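Local coordinates for protein CRISPR system Cmr subunit Cmr1-1 (Pyrococcus furiosus, PDB 4W8Z) that binds RNA and, with Cmr6, caps the elongated type III-B Cmr ribonucleoprotein complex of the CRISPR system that defends against mobile genetic elements, at residues 16-21 with 286-291; 242-247 with 297-302. All coordinates share one frame; numbering follows the deposited sequence.

Interaction 1 (16-21 with 286-291); sequences SITSTH and FGVVEI
With chi1 of -70°, Ile17 sets its CG2 branch anti to the backbone N and its CG1 branch beside that nitrogen, which places CG2 against Val288 and lets the other branch carry CD1 to Val288 and Glu290. Val288 answers with chi1 of -176°: CG1 lies anti to its own backbone N, CG2 beside it, and the two methyls serve different neighbours. Ile17 CG2 rests 3.9 Å from Val288 CG1, while Thr18 CG2 lies 3.7 Å from Val288 CG2. The valine thus fills the angle between two consecutive loop side chains, each crossing it at a slant. Further along, the CD1 end of Ile17 reaches over the strand, 3.9 Å from Val288 O and 4.3 Å from Glu290 CB, so it covers the aliphatic root of the glutamate while the carboxylate turns to a salt bridge with Lys167. Isoleucine and valine suit these places because branching at CB puts two apolar arms close to the main chain.

Threonine offers one methyl to the apolar contact and keeps a hydroxyl for bonding: OG1 is bonded to Gly162 O and Ser165 N, tying Thr18 to the loop before strand 166-172. Ser165 also joins the two partners, since its OG bonds Val288 N and its backbone pairs with Ile17. Thr237 and Leu241 of helix 237-264 also touch the loop side chains.

Strand order 2-3-1-4 around strand 8-16 identifies a ferredoxin-like RAMP sheet, and this contact packs the loop leaving its first strand against a strand of the Cmr1-like C-terminal region, a junction between two RAMP-type modules in one chain.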
ATOM      1  N   SER A  16     -14.387   0.785   0.034  1.00 76.22           N
ATOM      2  CA  SER A  16     -13.535  -0.089  -0.761  1.00 68.52           C
ATOM      3  C   SER A  16     -13.739   0.147  -2.257  1.00 74.20           C
ATOM      4  O   SER A  16     -14.866   0.134  -2.755  1.00 75.13           O
ATOM      5  CB  SER A  16     -13.803  -1.556  -0.421  1.00 68.90           C
ATOM      6  OG  SER A  16     -13.535  -1.818   0.944  1.00 72.02           O
ATOM      7  N   ILE A  17     -12.640   0.371  -2.968  1.00 63.85           N
ATOM      8  CA  ILE A  17     -12.673   0.458  -4.420  1.00 62.26           C
ATOM      9  C   ILE A  17     -12.492  -0.935  -5.014  1.00 70.84           C
ATOM     10  O   ILE A  17     -13.138  -1.294  -6.000  1.00 84.45           O
ATOM     11  CB  ILE A  17     -11.587   1.403  -4.949  1.00 62.43           C
ATOM     12  CG1 ILE A  17     -11.930   2.849  -4.592  1.00 60.46           C
ATOM     13  CG2 ILE A  17     -11.412   1.243  -6.448  1.00 66.77           C
ATOM     14  CD1 ILE A  17     -10.778   3.810  -4.779  1.00 66.85           C
ATOM     15  N   THR A  18     -11.616  -1.722  -4.399  1.00 64.70           N
ATOM     16  CA  THR A  18     -11.394  -3.101  -4.812  1.00 66.74           C
ATOM     17  C   THR A  18     -11.796  -4.062  -3.699  1.00 69.86           C
ATOM     18  O   THR A  18     -11.976  -3.647  -2.552  1.00 70.26           O
ATOM     19  CB  THR A  18      -9.922  -3.355  -5.190  1.00 59.57           C
ATOM     20  OG1 THR A  18      -9.067  -2.915  -4.124  1.00 71.46           O
ATOM     21  CG2 THR A  18      -9.557  -2.613  -6.465  1.00 57.80           C
ATOM     22  N   SER A  19     -11.941  -5.339  -4.045  1.00 73.86           N
ATOM     23  CA  SER A  19     -12.310  -6.377  -3.085  1.00 74.53           C
ATOM     24  C   SER A  19     -11.386  -6.336  -1.879  1.00 76.67           C
ATOM     25  O   SER A  19     -10.165  -6.285  -2.026  1.00 75.11           O
ATOM     26  CB  SER A  19     -12.261  -7.758  -3.740  1.00 77.37           C
ATOM     27  OG  SER A  19     -12.993  -7.775  -4.955  1.00 80.05           O
ATOM     28  N   THR A  20     -11.973  -6.345  -0.687  1.00 75.40           N
ATOM     29  CA  THR A  20     -11.203  -6.190   0.543  1.00 77.93           C
ATOM     30  C   THR A  20     -11.279  -7.460   1.380  1.00 75.71           C
ATOM     31  O   THR A  20     -12.356  -8.017   1.567  1.00 79.13           O
ATOM     32  CB  THR A  20     -11.704  -4.980   1.367  1.00 71.64           C
ATOM     33  OG1 THR A  20     -11.536  -3.779   0.601  1.00 59.29           O
ATOM     34  CG2 THR A  20     -10.927  -4.849   2.666  1.00 61.67           C
ATOM     35  N   HIS A  21     -10.131  -7.916   1.874  1.00 74.64           N
ATOM     36  CA  HIS A  21     -10.061  -9.164   2.626  1.00 69.74           C
ATOM     37  C   HIS A  21      -9.392  -8.993   3.990  1.00 74.73           C
ATOM     38  O   HIS A  21      -8.167  -9.040   4.108  1.00 77.17           O
ATOM     39  CB  HIS A  21      -9.320 -10.219   1.808  1.00 65.81           C
ATOM     40  CG  HIS A  21     -10.019 -10.590   0.539  1.00 66.00           C
ATOM     41  ND1 HIS A  21     -10.796 -11.724   0.420  1.00 70.76           N
ATOM     42  CD2 HIS A  21     -10.070  -9.973  -0.665  1.00 64.70           C
ATOM     43  CE1 HIS A  21     -11.288 -11.791  -0.802  1.00 79.00           C
ATOM     44  NE2 HIS A  21     -10.863 -10.740  -1.481  1.00 78.13           N
ATOM     45  N   PHE A 286       0.943  -2.271  -5.840  1.00 70.33           N
ATOM     46  CA  PHE A 286      -0.016  -1.650  -6.739  1.00 75.64           C
ATOM     47  C   PHE A 286      -1.443  -1.782  -6.231  1.00 74.65           C
ATOM     48  O   PHE A 286      -1.745  -2.616  -5.372  1.00 80.95           O
ATOM     49  CB  PHE A 286       0.107  -2.212  -8.163  1.00 72.20           C
ATOM     50  CG  PHE A 286      -0.100  -3.698  -8.272  1.00 70.14           C
ATOM     51  CD1 PHE A 286      -1.369  -4.228  -8.462  1.00 66.86           C
ATOM     52  CD2 PHE A 286       0.980  -4.562  -8.234  1.00 69.65           C
ATOM     53  CE1 PHE A 286      -1.554  -5.594  -8.585  1.00 67.04           C
ATOM     54  CE2 PHE A 286       0.801  -5.929  -8.357  1.00 72.40           C
ATOM     55  CZ  PHE A 286      -0.468  -6.447  -8.530  1.00 66.70           C
ATOM     56  N   GLY A 287      -2.308  -0.927  -6.764  1.00 69.30           N
ATOM     57  CA  GLY A 287      -3.697  -0.864  -6.363  1.00 71.20           C
ATOM     58  C   GLY A 287      -4.422   0.102  -7.275  1.00 69.94           C
ATOM     59  O   GLY A 287      -3.940   0.407  -8.365  1.00 65.89           O
ATOM     60  N   VAL A 288      -5.577   0.589  -6.832  1.00 67.35           N
ATOM     61  CA  VAL A 288      -6.386   1.473  -7.660  1.00 63.45           C
ATOM     62  C   VAL A 288      -6.673   2.797  -6.956  1.00 70.21           C
ATOM     63  O   VAL A 288      -7.148   2.817  -5.822  1.00 69.81           O
ATOM     64  CB  VAL A 288      -7.717   0.800  -8.049  1.00 64.67           C
ATOM     65  CG1 VAL A 288      -8.521   1.685  -9.001  1.00 60.45           C
ATOM     66  CG2 VAL A 288      -7.448  -0.559  -8.676  1.00 59.33           C
ATOM     67  N   VAL A 289      -6.377   3.900  -7.638  1.00 55.65           N
ATOM     68  CA  VAL A 289      -6.685   5.222  -7.121  1.00 57.43           C
ATOM     69  C   VAL A 289      -7.768   5.867  -7.986  1.00 61.28           C
ATOM     70  O   VAL A 289      -7.798   5.682  -9.205  1.00 65.64           O
ATOM     71  CB  VAL A 289      -5.418   6.122  -7.067  1.00 57.63           C
ATOM     72  CG1 VAL A 289      -4.834   6.338  -8.466  1.00 60.79           C
ATOM     73  CG2 VAL A 289      -5.713   7.459  -6.376  1.00 55.26           C
ATOM     74  N   GLU A 290      -8.674   6.602  -7.352  1.00 70.45           N
ATOM     75  CA  GLU A 290      -9.699   7.326  -8.094  1.00 79.62           C
ATOM     76  C   GLU A 290      -9.297   8.786  -8.298  1.00 79.54           C
ATOM     77  O   GLU A 290      -9.048   9.517  -7.337  1.00 79.77           O
ATOM     78  CB  GLU A 290     -11.044   7.234  -7.376  1.00 82.27           C
ATOM     79  CG  GLU A 290     -12.175   7.935  -8.105  1.00 91.90           C
ATOM     80  CD  GLU A 290     -13.537   7.569  -7.546  1.00 94.76           C
ATOM     81  OE1 GLU A 290     -13.764   6.367  -7.280  1.00 97.62           O
ATOM     82  OE2 GLU A 290     -14.372   8.482  -7.362  1.00 90.11           O
ATOM     83  N   ILE A 291      -9.219   9.192  -9.562  1.00 78.07           N
ATOM     84  CA  ILE A 291      -8.878  10.566  -9.919  1.00 79.95           C
ATOM     85  C   ILE A 291      -9.921  11.128 -10.877  1.00 80.72           C
ATOM     86  O   ILE A 291     -10.135  10.579 -11.960  1.00 91.35           O
ATOM     87  CB  ILE A 291      -7.482  10.665 -10.577  1.00 79.75           C
ATOM     88  CG1 ILE A 291      -6.445   9.893  -9.760  1.00 84.77           C
ATOM     89  CG2 ILE A 291      -7.067  12.117 -10.723  1.00 79.40           C
ATOM     90  CD1 ILE A 291      -5.083   9.814 -10.414  1.00 82.59           C
TER

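Interaction 2 (242-247 with 297-302); sequences AQFNNS and GRIIKF
Phe244 is the residue through which segment 242-247 of helix 237-264 meets segment 297-302 of strand 294-302. Its CG stands anti to the carbonyl carbon (chi1 -81°), a torsion that carries the ring out from the helix to the first residues of the strand segment. CZ lies 3.9 Å from Gly297 CA, which it approaches obliquely, and 4.0 Å from Arg298 N, which sits near the plane of the ring at its edge. Gly297 suits this spot because, having no side chain, it lets the aromatic tip come right up to the main chain. The same edge meets Ile299: CE1 is 4.1 Å from CG1, the branch that brings the isoleucine closer than its CB direction alone would suggest. Phe286 stacks on Phe244, and Phe231 meets it edge-to-face, so a large flat residue is well placed in this buried layer.

After Phe244 the helix turns to other partners. Asn245 OD1 accepts from the backbone N-H groups of Tyr103 and Ile104, Asn246 OD1 bonds Asn100, and Ser247 OG bonds Phe328 O; short polar side chains tie the helix to its other neighbours.

The segment axes approach to 10.3 Å at 53°, and one aromatic ring spans much of that gap. A helix laid across an antiparallel sheet, with strand 226-231 just before it in sequence, is consistent with the first helix of a ferredoxin-like RAMP fold.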
ATOM      1  N   ALA A 242      -7.430  -6.027 -14.311  1.00 71.31           N
ATOM      2  CA  ALA A 242      -7.129  -7.001 -15.354  1.00 77.04           C
ATOM      3  C   ALA A 242      -5.814  -6.677 -16.055  1.00 71.34           C
ATOM      4  O   ALA A 242      -5.095  -7.582 -16.477  1.00 78.73           O
ATOM      5  CB  ALA A 242      -8.266  -7.068 -16.365  1.00 74.00           C
ATOM      6  N   GLN A 243      -5.504  -5.392 -16.180  1.00 73.36           N
ATOM      7  CA  GLN A 243      -4.235  -4.978 -16.773  1.00 80.11           C
ATOM      8  C   GLN A 243      -3.065  -5.433 -15.907  1.00 82.59           C
ATOM      9  O   GLN A 243      -2.065  -5.942 -16.415  1.00 75.93           O
ATOM     10  CB  GLN A 243      -4.192  -3.460 -16.970  1.00 82.16           C
ATOM     11  CG  GLN A 243      -4.785  -2.992 -18.292  1.00 97.95           C
ATOM     12  CD  GLN A 243      -3.944  -3.413 -19.488  1.00111.04           C
ATOM     13  OE1 GLN A 243      -2.754  -3.714 -19.353  1.00107.56           O
ATOM     14  NE2 GLN A 243      -4.562  -3.438 -20.667  1.00112.53           N
ATOM     15  N   PHE A 244      -3.203  -5.246 -14.597  1.00 73.17           N
ATOM     16  CA  PHE A 244      -2.216  -5.719 -13.636  1.00 71.04           C
ATOM     17  C   PHE A 244      -2.015  -7.228 -13.755  1.00 81.15           C
ATOM     18  O   PHE A 244      -0.906  -7.736 -13.609  1.00 82.55           O
ATOM     19  CB  PHE A 244      -2.644  -5.359 -12.212  1.00 70.83           C
ATOM     20  CG  PHE A 244      -2.333  -3.940 -11.817  1.00 76.03           C
ATOM     21  CD1 PHE A 244      -1.064  -3.417 -11.991  1.00 75.46           C
ATOM     22  CD2 PHE A 244      -3.315  -3.130 -11.264  1.00 77.75           C
ATOM     23  CE1 PHE A 244      -0.775  -2.116 -11.621  1.00 70.51           C
ATOM     24  CE2 PHE A 244      -3.035  -1.826 -10.897  1.00 80.37           C
ATOM     25  CZ  PHE A 244      -1.763  -1.320 -11.073  1.00 79.07           C
ATOM     26  N   ASN A 245      -3.102  -7.941 -14.028  1.00 79.12           N
ATOM     27  CA  ASN A 245      -3.059  -9.392 -14.055  1.00 73.95           C
ATOM     28  C   ASN A 245      -2.350  -9.922 -15.296  1.00 77.62           C
ATOM     29  O   ASN A 245      -1.584 -10.881 -15.215  1.00 76.55           O
ATOM     30  CB  ASN A 245      -4.472  -9.958 -13.966  1.00 70.95           C
ATOM     31  CG  ASN A 245      -4.483 -11.453 -13.735  1.00 73.11           C
ATOM     32  OD1 ASN A 245      -4.094 -11.928 -12.671  1.00 82.06           O
ATOM     33  ND2 ASN A 245      -4.939 -12.202 -14.727  1.00 72.11           N
ATOM     34  N   ASN A 246      -2.609  -9.302 -16.442  1.00 75.96           N
ATOM     35  CA  ASN A 246      -1.926  -9.686 -17.671  1.00 79.99           C
ATOM     36  C   ASN A 246      -0.434  -9.413 -17.565  1.00 76.39           C
ATOM     37  O   ASN A 246       0.388 -10.253 -17.926  1.00 84.28           O
ATOM     38  CB  ASN A 246      -2.509  -8.952 -18.876  1.00 88.64           C
ATOM     39  CG  ASN A 246      -3.898  -9.443 -19.243  1.00106.34           C
ATOM     40  OD1 ASN A 246      -4.327 -10.518 -18.812  1.00109.06           O
ATOM     41  ND2 ASN A 246      -4.609  -8.659 -20.049  1.00107.52           N
ATOM     42  N   SER A 247      -0.094  -8.235 -17.053  1.00 70.73           N
ATOM     43  CA  SER A 247       1.297  -7.852 -16.852  1.00 66.75           C
ATOM     44  C   SER A 247       2.001  -8.805 -15.895  1.00 72.19           C
ATOM     45  O   SER A 247       3.123  -9.246 -16.157  1.00 75.11           O
ATOM     46  CB  SER A 247       1.389  -6.424 -16.318  1.00 65.34           C
ATOM     47  OG  SER A 247       0.885  -5.494 -17.258  1.00 67.60           O
ATOM     48  N   GLY A 297      -4.653   2.861 -12.350  1.00 71.08           N
ATOM     49  CA  GLY A 297      -3.739   1.946 -11.696  1.00 68.56           C
ATOM     50  C   GLY A 297      -2.728   2.758 -10.908  1.00 68.20           C
ATOM     51  O   GLY A 297      -2.202   3.744 -11.412  1.00 80.00           O
ATOM     52  N   ARG A 298      -2.465   2.369  -9.666  1.00 63.40           N
ATOM     53  CA  ARG A 298      -1.488   3.084  -8.853  1.00 65.33           C
ATOM     54  C   ARG A 298      -0.312   2.190  -8.497  1.00 69.08           C
ATOM     55  O   ARG A 298      -0.497   1.081  -8.007  1.00 72.16           O
ATOM     56  CB  ARG A 298      -2.134   3.623  -7.578  1.00 57.38           C
ATOM     57  CG  ARG A 298      -1.180   4.384  -6.677  1.00 55.18           C
ATOM     58  CD  ARG A 298      -1.889   4.911  -5.446  1.00 62.02           C
ATOM     59  NE  ARG A 298      -2.444   3.825  -4.641  1.00 69.03           N
ATOM     60  CZ  ARG A 298      -3.636   3.864  -4.054  1.00 60.95           C
ATOM     61  NH1 ARG A 298      -4.401   4.941  -4.176  1.00 65.82           N
ATOM     62  NH2 ARG A 298      -4.059   2.828  -3.344  1.00 56.30           N
ATOM     63  N   ILE A 299       0.900   2.678  -8.743  1.00 67.64           N
ATOM     64  CA  ILE A 299       2.112   1.931  -8.427  1.00 65.41           C
ATOM     65  C   ILE A 299       3.011   2.739  -7.502  1.00 67.10           C
ATOM     66  O   ILE A 299       3.259   3.918  -7.748  1.00 80.69           O
ATOM     67  CB  ILE A 299       2.897   1.569  -9.700  1.00 70.50           C
ATOM     68  CG1 ILE A 299       2.050   0.683 -10.608  1.00 74.14           C
ATOM     69  CG2 ILE A 299       4.198   0.868  -9.355  1.00 76.53           C
ATOM     70  CD1 ILE A 299       1.961   1.196 -12.016  1.00 85.47           C
ATOM     71  N   ILE A 300       3.496   2.120  -6.432  1.00 59.60           N
ATOM     72  CA  ILE A 300       4.480   2.785  -5.592  1.00 66.58           C
ATOM     73  C   ILE A 300       5.720   1.900  -5.411  1.00 62.92           C
ATOM     74  O   ILE A 300       5.613   0.691  -5.202  1.00 60.87           O
ATOM     75  CB  ILE A 300       3.880   3.187  -4.215  1.00 66.61           C
ATOM     76  CG1 ILE A 300       4.928   3.919  -3.366  1.00 71.13           C
ATOM     77  CG2 ILE A 300       3.329   1.979  -3.481  1.00 55.87           C
ATOM     78  CD1 ILE A 300       4.342   4.723  -2.225  1.00 68.51           C
ATOM     79  N   LYS A 301       6.896   2.514  -5.529  1.00 73.07           N
ATOM     80  CA  LYS A 301       8.173   1.811  -5.389  1.00 68.32           C
ATOM     81  C   LYS A 301       9.009   2.393  -4.244  1.00 67.06           C
ATOM     82  O   LYS A 301       9.285   3.589  -4.228  1.00 70.36           O
ATOM     83  CB  LYS A 301       8.955   1.875  -6.703  1.00 65.01           C
ATOM     84  CG  LYS A 301       8.428   0.936  -7.774  1.00 64.42           C
ATOM     85  CD  LYS A 301       9.024   1.225  -9.144  1.00 65.20           C
ATOM     86  CE  LYS A 301       8.391   2.455  -9.763  1.00 69.33           C
ATOM     87  NZ  LYS A 301       8.783   2.636 -11.191  1.00 80.57           N
ATOM     88  N   PHE A 302       9.409   1.549  -3.293  1.00 67.44           N
ATOM     89  CA  PHE A 302      10.129   2.014  -2.102  1.00 70.69           C
ATOM     90  C   PHE A 302      11.634   1.763  -2.158  1.00 78.82           C
ATOM     91  O   PHE A 302      12.069   0.615  -2.202  1.00 85.28           O
ATOM     92  CB  PHE A 302       9.576   1.337  -0.846  1.00 70.30           C
ATOM     93  CG  PHE A 302       8.151   1.676  -0.547  1.00 75.68           C
ATOM     94  CD1 PHE A 302       7.824   2.887   0.039  1.00 75.78           C
ATOM     95  CD2 PHE A 302       7.136   0.777  -0.834  1.00 75.22           C
ATOM     96  CE1 PHE A 302       6.513   3.202   0.322  1.00 84.48           C
ATOM     97  CE2 PHE A 302       5.821   1.083  -0.551  1.00 74.80           C
ATOM     98  CZ  PHE A 302       5.507   2.297   0.028  1.00 85.47           C
TER

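How the interactions relate
The two contacts lie about 12 Å apart, centre to centre, and alternate along the chain: 16-21, 242-247, 286-291, 297-302. Their strand segments belong to adjacent antiparallel strands, 284-291 and 294-302, joined by a short turn into a hairpin; Gly287 O and Arg298 N, 2.8 Å apart, probably share one of its hydrogen bonds. Interaction 1 brings the N-terminal RAMP region to the outer strand of that pair, whereas interaction 2 packs the helix within the C-terminal region. Helix 237-264 takes part in both surroundings, since its beginning also touches the 16-21 loop. The inner packing of one module therefore continues directly into the junction with the other, joining both halves of this complex-capping subunit.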